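Side-chain contacts in cerato-platanin-like protein (Moniliophthora perniciosa, PDB 3SUK), which is of unknown function but, as a secreted double-psi beta-barrel protein of the cerato-platanin family, probably acts outside the fungal cell: residues Q117-R120 and S121-G124; F90-A93 and Q94-D98; R34-T37 and F38-P42. All blocks are in the same frame, centred on the assembly; numbering follows the deposited sequence.

Contact 1 (Q117-R120 and S121-G124)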
ATOM      1  N   GLN A 117      -1.586 -11.685  -0.254  1.00  9.84           N
ATOM      2  CA  GLN A 117      -0.163 -11.527  -0.457  1.00  9.90           C
ATOM      3  C   GLN A 117       0.322 -12.413  -1.594  1.00 10.23           C
ATOM      4  O   GLN A 117      -0.138 -13.524  -1.738  1.00 10.70           O
ATOM      5  CB  GLN A 117       0.594 -11.875   0.822  1.00 11.50           C
ATOM      6  CG  GLN A 117       2.030 -11.455   0.707  1.00 11.92           C
ATOM      7  CD  GLN A 117       2.870 -11.776   1.884  1.00 13.67           C
ATOM      8  OE1 GLN A 117       2.492 -12.488   2.772  1.00 21.87           O
ATOM      9  NE2 GLN A 117       4.013 -11.257   1.872  1.00  9.55           N
ATOM     10  N   VAL A 118       1.248 -11.874  -2.362  1.00  9.02           N
ATOM     11  CA  VAL A 118       1.923 -12.553  -3.438  1.00 10.36           C
ATOM     12  C   VAL A 118       3.444 -12.385  -3.242  1.00  9.73           C
ATOM     13  O   VAL A 118       3.911 -11.775  -2.318  1.00  9.36           O
ATOM     14  CB  VAL A 118       1.496 -12.022  -4.832  1.00 11.22           C
ATOM     15  CG1 VAL A 118       0.017 -12.315  -5.090  1.00 13.68           C
ATOM     16  CG2 VAL A 118       1.774 -10.535  -4.932  1.00 10.17           C
ATOM     17  N   ALA A 119       4.210 -13.002  -4.120  1.00  8.99           N
ATOM     18  CA  ALA A 119       5.644 -12.934  -4.016  1.00  8.49           C
ATOM     19  C   ALA A 119       6.126 -11.495  -4.135  1.00  8.69           C
ATOM     20  O   ALA A 119       5.554 -10.714  -4.826  1.00  8.95           O
ATOM     21  CB  ALA A 119       6.322 -13.804  -5.081  1.00 10.43           C
ATOM     22  N   ARG A 120       7.223 -11.216  -3.447  1.00  8.56           N
ATOM     23  CA  ARG A 120       7.800  -9.892  -3.389  1.00  8.83           C
ATOM     24  C   ARG A 120       8.125  -9.440  -4.822  1.00  9.66           C
ATOM     25  O   ARG A 120       7.941  -8.293  -5.179  1.00  8.60           O
ATOM     26  CB  ARG A 120       9.083  -9.882  -2.525  1.00 11.81           C
ATOM     27  CG  ARG A 120       8.911 -10.093  -0.991  1.00  9.72           C
ATOM     28  CD  ARG A 120       8.267  -8.860  -0.374  1.00 11.75           C
ATOM     29  NE  ARG A 120       8.119  -9.004   1.071  1.00 12.23           N
ATOM     30  CZ  ARG A 120       9.039  -8.666   1.942  1.00 13.27           C
ATOM     31  NH1 ARG A 120      10.199  -8.212   1.535  1.00 18.88           N
ATOM     32  NH2 ARG A 120       8.799  -8.832   3.229  1.00 14.13           N
ATOM     33  N   SER A 121       8.549 -10.399  -5.627  1.00  9.50           N
ATOM     34  CA  SER A 121       8.961 -10.113  -7.011  1.00  8.53           C
ATOM     35  C   SER A 121       7.836  -9.572  -7.887  1.00  8.91           C
ATOM     36  O   SER A 121       8.106  -8.841  -8.788  1.00  9.74           O
ATOM     37  CB  SER A 121       9.605 -11.361  -7.646  1.00 10.68           C
ATOM     38  OG  SER A 121       8.695 -12.385  -7.715  1.00 12.45           O
ATOM     39  N   VAL A 122       6.596  -9.899  -7.562  1.00  9.17           N
ATOM     40  CA  VAL A 122       5.448  -9.377  -8.328  1.00 10.18           C
ATOM     41  C   VAL A 122       5.416  -7.843  -8.312  1.00 10.11           C
ATOM     42  O   VAL A 122       5.045  -7.221  -9.242  1.00 11.95           O
ATOM     43  CB  VAL A 122       4.086  -9.981  -7.861  1.00  9.88           C
ATOM     44  CG1 VAL A 122       2.866  -9.333  -8.634  1.00 13.04           C
ATOM     45  CG2 VAL A 122       4.089 -11.504  -8.045  1.00 11.42           C
ATOM     46  N   CYS A 123       5.871  -7.268  -7.206  1.00  9.47           N
ATOM     47  CA  CYS A 123       5.958  -5.835  -7.029  1.00 10.52           C
ATOM     48  C   CYS A 123       7.346  -5.279  -7.309  1.00  9.84           C
ATOM     49  O   CYS A 123       7.576  -4.165  -7.064  1.00 10.67           O
ATOM     50  CB  CYS A 123       5.653  -5.496  -5.585  1.00 10.27           C
ATOM     51  SG  CYS A 123       3.858  -5.586  -5.137  1.00  9.38           S
ATOM     52  N   GLY A 124       8.250  -6.104  -7.801  1.00  9.62           N
ATOM     53  CA  GLY A 124       9.596  -5.678  -8.110  1.00 11.14           C
ATOM     54  C   GLY A 124      10.542  -5.683  -6.905  1.00 11.69           C
ATOM     55  O   GLY A 124      11.571  -5.055  -6.946  1.00 12.94           O
TER

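Contact 2 (F90-A93 and Q94-D98)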
ATOM      1  N   PHE A  90      -5.588  -1.510   5.225  1.00  8.53           N
ATOM      2  CA  PHE A  90      -4.691  -0.705   4.388  1.00  7.91           C
ATOM      3  C   PHE A  90      -5.037   0.778   4.395  1.00  7.92           C
ATOM      4  O   PHE A  90      -6.178   1.153   4.288  1.00  8.12           O
ATOM      5  CB  PHE A  90      -4.747  -1.139   2.897  1.00  8.29           C
ATOM      6  CG  PHE A  90      -4.234  -2.519   2.610  1.00  8.67           C
ATOM      7  CD1 PHE A  90      -2.893  -2.732   2.488  1.00  8.98           C
ATOM      8  CD2 PHE A  90      -5.106  -3.573   2.351  1.00  9.54           C
ATOM      9  CE1 PHE A  90      -2.423  -3.969   2.210  1.00  8.59           C
ATOM     10  CE2 PHE A  90      -4.619  -4.831   2.076  1.00 11.20           C
ATOM     11  CZ  PHE A  90      -3.262  -4.989   1.984  1.00 10.26           C
ATOM     12  N   ASN A  91      -4.013   1.604   4.482  1.00  7.93           N
ATOM     13  CA  ASN A  91      -4.129   3.006   4.136  1.00  8.77           C
ATOM     14  C   ASN A  91      -3.218   3.274   2.927  1.00  7.83           C
ATOM     15  O   ASN A  91      -2.056   3.265   3.036  1.00  9.70           O
ATOM     16  CB  ASN A  91      -3.660   3.926   5.272  1.00  9.71           C
ATOM     17  CG  ASN A  91      -4.248   3.596   6.628  1.00 10.93           C
ATOM     18  OD1 ASN A  91      -5.313   3.081   6.776  1.00 13.82           O
ATOM     19  ND2 ASN A  91      -3.491   3.924   7.623  1.00 12.93           N
ATOM     20  N   VAL A  92      -3.835   3.555   1.792  1.00  7.51           N
ATOM     21  CA  VAL A  92      -3.111   3.637   0.523  1.00  7.88           C
ATOM     22  C   VAL A  92      -3.126   5.014  -0.117  1.00  7.50           C
ATOM     23  O   VAL A  92      -3.871   5.836   0.237  1.00  7.74           O
ATOM     24  CB  VAL A  92      -3.611   2.554  -0.507  1.00  6.81           C
ATOM     25  CG1 VAL A  92      -3.550   1.148   0.158  1.00  8.92           C
ATOM     26  CG2 VAL A  92      -5.012   2.895  -1.064  1.00  8.87           C
ATOM     27  N   ALA A  93      -2.266   5.214  -1.104  1.00  7.30           N
ATOM     28  CA  ALA A  93      -2.288   6.490  -1.820  1.00  7.69           C
ATOM     29  C   ALA A  93      -3.679   6.647  -2.439  1.00  7.64           C
ATOM     30  O   ALA A  93      -4.264   5.717  -2.895  1.00  7.83           O
ATOM     31  CB  ALA A  93      -1.208   6.503  -2.901  1.00  7.36           C
ATOM     32  N   GLN A  94      -4.169   7.869  -2.475  1.00  8.63           N
ATOM     33  CA  GLN A  94      -5.461   8.087  -3.080  1.00  7.78           C
ATOM     34  C   GLN A  94      -5.416   7.566  -4.529  1.00  7.64           C
ATOM     35  O   GLN A  94      -6.358   6.974  -4.995  1.00 10.35           O
ATOM     36  CB  GLN A  94      -5.805   9.591  -3.083  1.00  7.27           C
ATOM     37  CG  GLN A  94      -7.219   9.841  -3.608  1.00  7.25           C
ATOM     38  CD  GLN A  94      -7.479  11.323  -3.814  1.00  8.63           C
ATOM     39  OE1 GLN A  94      -7.152  12.118  -2.989  1.00  9.72           O
ATOM     40  NE2 GLN A  94      -8.132  11.657  -4.922  1.00 10.01           N
ATOM     41  N   ALA A  95      -4.329   7.769  -5.226  1.00  8.66           N
ATOM     42  CA  ALA A  95      -4.276   7.372  -6.617  1.00 10.70           C
ATOM     43  C   ALA A  95      -4.511   5.862  -6.770  1.00 11.73           C
ATOM     44  O   ALA A  95      -5.197   5.434  -7.697  1.00 11.21           O
ATOM     45  CB  ALA A  95      -2.976   7.780  -7.214  1.00 10.71           C
ATOM     46  N   ALA A  96      -3.971   5.090  -5.848  1.00  9.28           N
ATOM     47  CA  ALA A  96      -4.180   3.666  -5.819  1.00  9.50           C
ATOM     48  C   ALA A  96      -5.619   3.287  -5.549  1.00  9.77           C
ATOM     49  O   ALA A  96      -6.127   2.425  -6.190  1.00 10.78           O
ATOM     50  CB  ALA A  96      -3.273   3.008  -4.811  1.00 10.84           C
ATOM     51  N   MET A  97      -6.256   3.914  -4.580  1.00  8.61           N
ATOM     52  CA  MET A  97      -7.655   3.685  -4.299  1.00  9.49           C
ATOM     53  C   MET A  97      -8.504   4.119  -5.491  1.00 11.33           C
ATOM     54  O   MET A  97      -9.475   3.491  -5.787  1.00 10.35           O
ATOM     55  CB  MET A  97      -8.109   4.353  -3.009  1.00  8.09           C
ATOM     56  CG  MET A  97      -9.479   3.940  -2.611  1.00  9.44           C
ATOM     57  SD  MET A  97      -9.931   4.610  -0.988  1.00 10.88           S
ATOM     58  CE  MET A  97     -11.569   3.937  -0.751  1.00 11.80           C
ATOM     59  N   ASP A  98      -8.119   5.203  -6.150  1.00 10.79           N
ATOM     60  CA  ASP A  98      -8.871   5.595  -7.324  1.00 12.31           C
ATOM     61  C   ASP A  98      -8.789   4.540  -8.438  1.00 10.77           C
ATOM     62  O   ASP A  98      -9.763   4.262  -9.067  1.00 11.26           O
ATOM     63  CB  ASP A  98      -8.432   6.977  -7.811  1.00 12.54           C
ATOM     64  CG  ASP A  98      -9.142   8.113  -7.092  1.00 10.94           C
ATOM     65  OD1 ASP A  98     -10.317   8.006  -6.829  1.00 12.43           O
ATOM     66  OD2 ASP A  98      -8.464   9.116  -6.805  1.00 13.32           O
TER

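Contact 3 (R34-T37 and F38-P42)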
ATOM      1  N   ARG A  34      16.941   0.506  -0.017  1.00 12.46           N
ATOM      2  CA  ARG A  34      16.435   0.033  -1.278  1.00 13.17           C
ATOM      3  C   ARG A  34      15.680   1.092  -2.049  1.00 13.92           C
ATOM      4  O   ARG A  34      15.882   1.266  -3.224  1.00 15.23           O
ATOM      5  CB  ARG A  34      15.534  -1.213  -1.034  1.00 12.42           C
ATOM      6  CG  ARG A  34      16.233  -2.407  -0.355  1.00 14.40           C
ATOM      7  CD  ARG A  34      15.302  -3.568  -0.114  1.00 13.60           C
ATOM      8  NE  ARG A  34      14.970  -4.152  -1.385  1.00 12.06           N
ATOM      9  CZ  ARG A  34      14.140  -5.147  -1.546  1.00 11.46           C
ATOM     10  NH1 ARG A  34      13.525  -5.683  -0.519  1.00 11.93           N
ATOM     11  NH2 ARG A  34      13.928  -5.604  -2.754  1.00 11.77           N
ATOM     12  N   PHE A  35      14.772   1.760  -1.346  1.00 13.05           N
ATOM     13  CA  PHE A  35      13.850   2.723  -1.943  1.00 13.20           C
ATOM     14  C   PHE A  35      13.820   3.995  -1.113  1.00 11.98           C
ATOM     15  O   PHE A  35      13.044   4.134  -0.209  1.00 13.23           O
ATOM     16  CB  PHE A  35      12.437   2.094  -1.997  1.00 13.19           C
ATOM     17  CG  PHE A  35      12.421   0.721  -2.641  1.00 10.64           C
ATOM     18  CD1 PHE A  35      12.643   0.574  -4.009  1.00 12.04           C
ATOM     19  CD2 PHE A  35      12.230  -0.405  -1.885  1.00 12.47           C
ATOM     20  CE1 PHE A  35      12.676  -0.663  -4.577  1.00 13.03           C
ATOM     21  CE2 PHE A  35      12.262  -1.627  -2.477  1.00 11.35           C
ATOM     22  CZ  PHE A  35      12.487  -1.759  -3.790  1.00 12.12           C
ATOM     23  N   PRO A  36      14.683   4.937  -1.417  1.00 14.33           N
ATOM     24  CA  PRO A  36      14.800   6.146  -0.579  1.00 13.81           C
ATOM     25  C   PRO A  36      13.548   7.041  -0.538  1.00 13.47           C
ATOM     26  O   PRO A  36      13.303   7.736   0.404  1.00 13.67           O
ATOM     27  CB  PRO A  36      16.030   6.891  -1.153  1.00 15.74           C
ATOM     28  CG  PRO A  36      16.793   5.916  -1.872  1.00 18.90           C
ATOM     29  CD  PRO A  36      15.783   4.838  -2.385  1.00 14.26           C
ATOM     30  N   THR A  37      12.782   6.988  -1.599  1.00 12.75           N
ATOM     31  CA  THR A  37      11.567   7.765  -1.722  1.00 13.74           C
ATOM     32  C   THR A  37      10.342   6.902  -2.113  1.00 12.36           C
ATOM     33  O   THR A  37      10.482   5.869  -2.717  1.00 13.26           O
ATOM     34  CB  THR A  37      11.675   8.854  -2.814  1.00 14.72           C
ATOM     35  OG1 THR A  37      11.873   8.237  -4.069  1.00 16.84           O
ATOM     36  CG2 THR A  37      12.781   9.877  -2.534  1.00 15.82           C
ATOM     37  N   PHE A  38       9.166   7.425  -1.805  1.00 11.45           N
ATOM     38  CA  PHE A  38       7.925   6.727  -2.105  1.00 11.97           C
ATOM     39  C   PHE A  38       7.884   6.453  -3.615  1.00 13.18           C
ATOM     40  O   PHE A  38       7.562   5.371  -4.033  1.00 13.02           O
ATOM     41  CB  PHE A  38       6.705   7.566  -1.710  1.00 13.19           C
ATOM     42  CG  PHE A  38       6.525   7.768  -0.235  1.00  9.91           C
ATOM     43  CD1 PHE A  38       7.229   7.032   0.687  1.00 11.27           C
ATOM     44  CD2 PHE A  38       5.619   8.684   0.206  1.00 11.95           C
ATOM     45  CE1 PHE A  38       7.013   7.237   2.006  1.00 10.76           C
ATOM     46  CE2 PHE A  38       5.410   8.892   1.502  1.00 11.28           C
ATOM     47  CZ  PHE A  38       6.110   8.178   2.423  1.00 12.26           C
ATOM     48  N   GLY A  39       8.275   7.432  -4.416  1.00 12.78           N
ATOM     49  CA  GLY A  39       8.209   7.310  -5.864  1.00 12.57           C
ATOM     50  C   GLY A  39       9.149   6.249  -6.445  1.00 11.44           C
ATOM     51  O   GLY A  39       8.941   5.767  -7.502  1.00 15.92           O
ATOM     52  N   SER A  40      10.209   5.933  -5.744  1.00 11.58           N
ATOM     53  CA  SER A  40      11.109   4.860  -6.121  1.00 12.06           C
ATOM     54  C   SER A  40      10.604   3.410  -5.932  1.00 13.10           C
ATOM     55  O   SER A  40      11.154   2.495  -6.467  1.00 13.95           O
ATOM     56  CB  SER A  40      12.481   5.047  -5.458  1.00 12.79           C
ATOM     57  OG  SER A  40      12.473   4.684  -4.107  1.00 15.88           O
ATOM     58  N   VAL A  41       9.578   3.225  -5.111  1.00 11.71           N
ATOM     59  CA  VAL A  41       9.032   1.909  -4.974  1.00 11.29           C
ATOM     60  C   VAL A  41       8.488   1.516  -6.370  1.00 11.59           C
ATOM     61  O   VAL A  41       7.817   2.272  -6.974  1.00 11.19           O
ATOM     62  CB  VAL A  41       7.916   1.923  -3.928  1.00 10.23           C
ATOM     63  CG1 VAL A  41       7.365   0.518  -3.799  1.00 10.43           C
ATOM     64  CG2 VAL A  41       8.475   2.425  -2.549  1.00 12.04           C
ATOM     65  N   PRO A  42       8.771   0.306  -6.841  1.00 10.91           N
ATOM     66  CA  PRO A  42       8.488  -0.003  -8.240  1.00 12.28           C
ATOM     67  C   PRO A  42       7.018   0.052  -8.638  1.00 11.51           C
ATOM     68  O   PRO A  42       6.715   0.222  -9.771  1.00 14.12           O
ATOM     69  CB  PRO A  42       9.078  -1.422  -8.420  1.00 11.13           C
ATOM     70  CG  PRO A  42      10.124  -1.505  -7.419  1.00 13.24           C
ATOM     71  CD  PRO A  42       9.597  -0.748  -6.236  1.00 12.90           C
TER

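Contact 1 (Q117-R120 and S121-G124)
The carbonyl O of A119 receives the backbone N of V122 at 3.0 Å, the shortest hydrogen bond between 117-120 and 121-124. It is bent, 146° at the hydrogen. One residue on, R120 O takes C123 N at 3.1 Å, and G124 N closes onto S121 O at 2.9 Å; successive i to i+3 bonds of this kind are the mark of 3-10 geometry. The turn brings V122 back over V118, four residues earlier, and the two side chains cross at about a right angle. V118 CG2 does the touching, 3.8 Å from V122 CB, because a chi1 of -65° sends the other methyl, CG1, opposite the carbonyl carbon and leaves CG2 facing the turn. A119 CB lies beside the S121 hydroxyl oxygen, OG, at 3.8 Å. R120 heads away from the turn, its chain bent at chi2, and NH2 hydrogen-bonds N63 OD1. The turn follows the end of strand 110-118 and is tied back to the sheet: V118 and V122 both rest on C64 of strand 64-71, C123 forms a disulfide with C64, and strand 74-83 is met through N79 and V81.

Contact 2 (F90-A93 and Q94-D98)
V92, the last residue of strand 90-92, makes the first contact with the helix that follows, through one methyl. CG2 lies 3.9 Å from M97 CB and 4.1 Å from A96 CB, so a single branch meets two neighbouring residues of the first helical turn. The V92 and M97 side chains cross at about a right angle; M97 touches with its CB, and the rest of its extended chain leads away. A93 comes next, at the N-cap position. Its carbonyl O accepts M97 N at 3.2 Å, a nearly straight i to i+4 bond (167° at the hydrogen), as in regular alpha-helix. A93 CB is 4.5 Å from A96 CB, a loose apolar approach. An alanine at the N-cap has no side-chain acceptor for the first helical N-H groups; D13 provides one from the loop, its OD2 taking Q94 N and its OD1 taking A95 N. From the first residue of the helix, Q94 NE2 reaches D98 OD2, one turn on, at 3.2 Å; D98 OD2 accepts on its syn lone pair and lies close to the plane of the glutamine amide. The glutamine gets there with CG anti to its backbone N (chi1 -175°) and an extended chain, and its OE1 accepts from N10 ND2. Strand 90-92 and this helical segment run at 105° to each other, with axes 8.0 Å apart at closest. The junction is buried: V92 and M97 both rest on L6 of the parallel strand 4-8, helix 105-108 packs against Q94 and M97, and M97 also reaches I111 of strand 110-118.

Contact 3 (R34-T37 and F38-P42)
S40 folds back on T37 with both of its donors pointed at one residue. Its hydroxyl, OG, gives its proton to T37 O at 2.7 Å, in the carbonyl plane and on a lone pair. With chi1 at 77°, OG sits between the serine's backbone N and carbonyl carbon, where it can reach an oxygen three residues back. S40 N also approaches T37 O, at 3.0 Å, but the bond is weak, only 132° at the hydrogen. The same N-H goes to the threonine hydroxyl as well, S40 N to T37 OG1 being 3.3 Å. T37 O thus accepts from two groups of one serine, and S40 N is shared between two oxygens of one threonine. The next carbonyl is served too, F38 O taking V41 N and continuing the 3-10 turn. Beside these bonds lies F35. Its CB stands 3.3 Å from S40 OG and 4.0 Å from V41 CG2, and the ring, crossing P42 at about a right angle, brings CE1 to 3.5 Å from P42 CD. R34 CB covers the rim of one ring face, R34 NH2 makes a salt bridge to the C-terminal carboxylate of L125, and F35 also touches L125. Cutting F35 back to an alanine would probably leave P42 CD without its aromatic neighbour and open a gap between the proline ring and R34. F38 and V41 both pack on I47 of strand 47-50, F38 also on I83 and V41 on V81, both of strand 74-83. The chemistry implies a division of labour: polar groups of T37 and S40 fix the bend, while the F35 ring packs on V41 and P42 beyond it.

Overall arrangement
Along the chain the order is contact 3, contact 2, contact 1, all within the cerato-platanin family region. Contacts 1 and 2 both reach the six-stranded mixed sheet of the double-psi beta-barrel: contact 1 leaves the end of strand 110-118, and contact 2 joins strand 90-92 to helix 94-101. Their centres lie 18 Å apart, on opposite sides of the chain's centre. Contact 3, in the long loop between strands 4-8 and 47-50, is about 15 Å from contact 1 and 16 Å from contact 2, centre to centre. It touches contact 1, where C123 O packs 3.4 Å from P42 CB, so the disulfide-bound C-terminal turn and this loop meet directly.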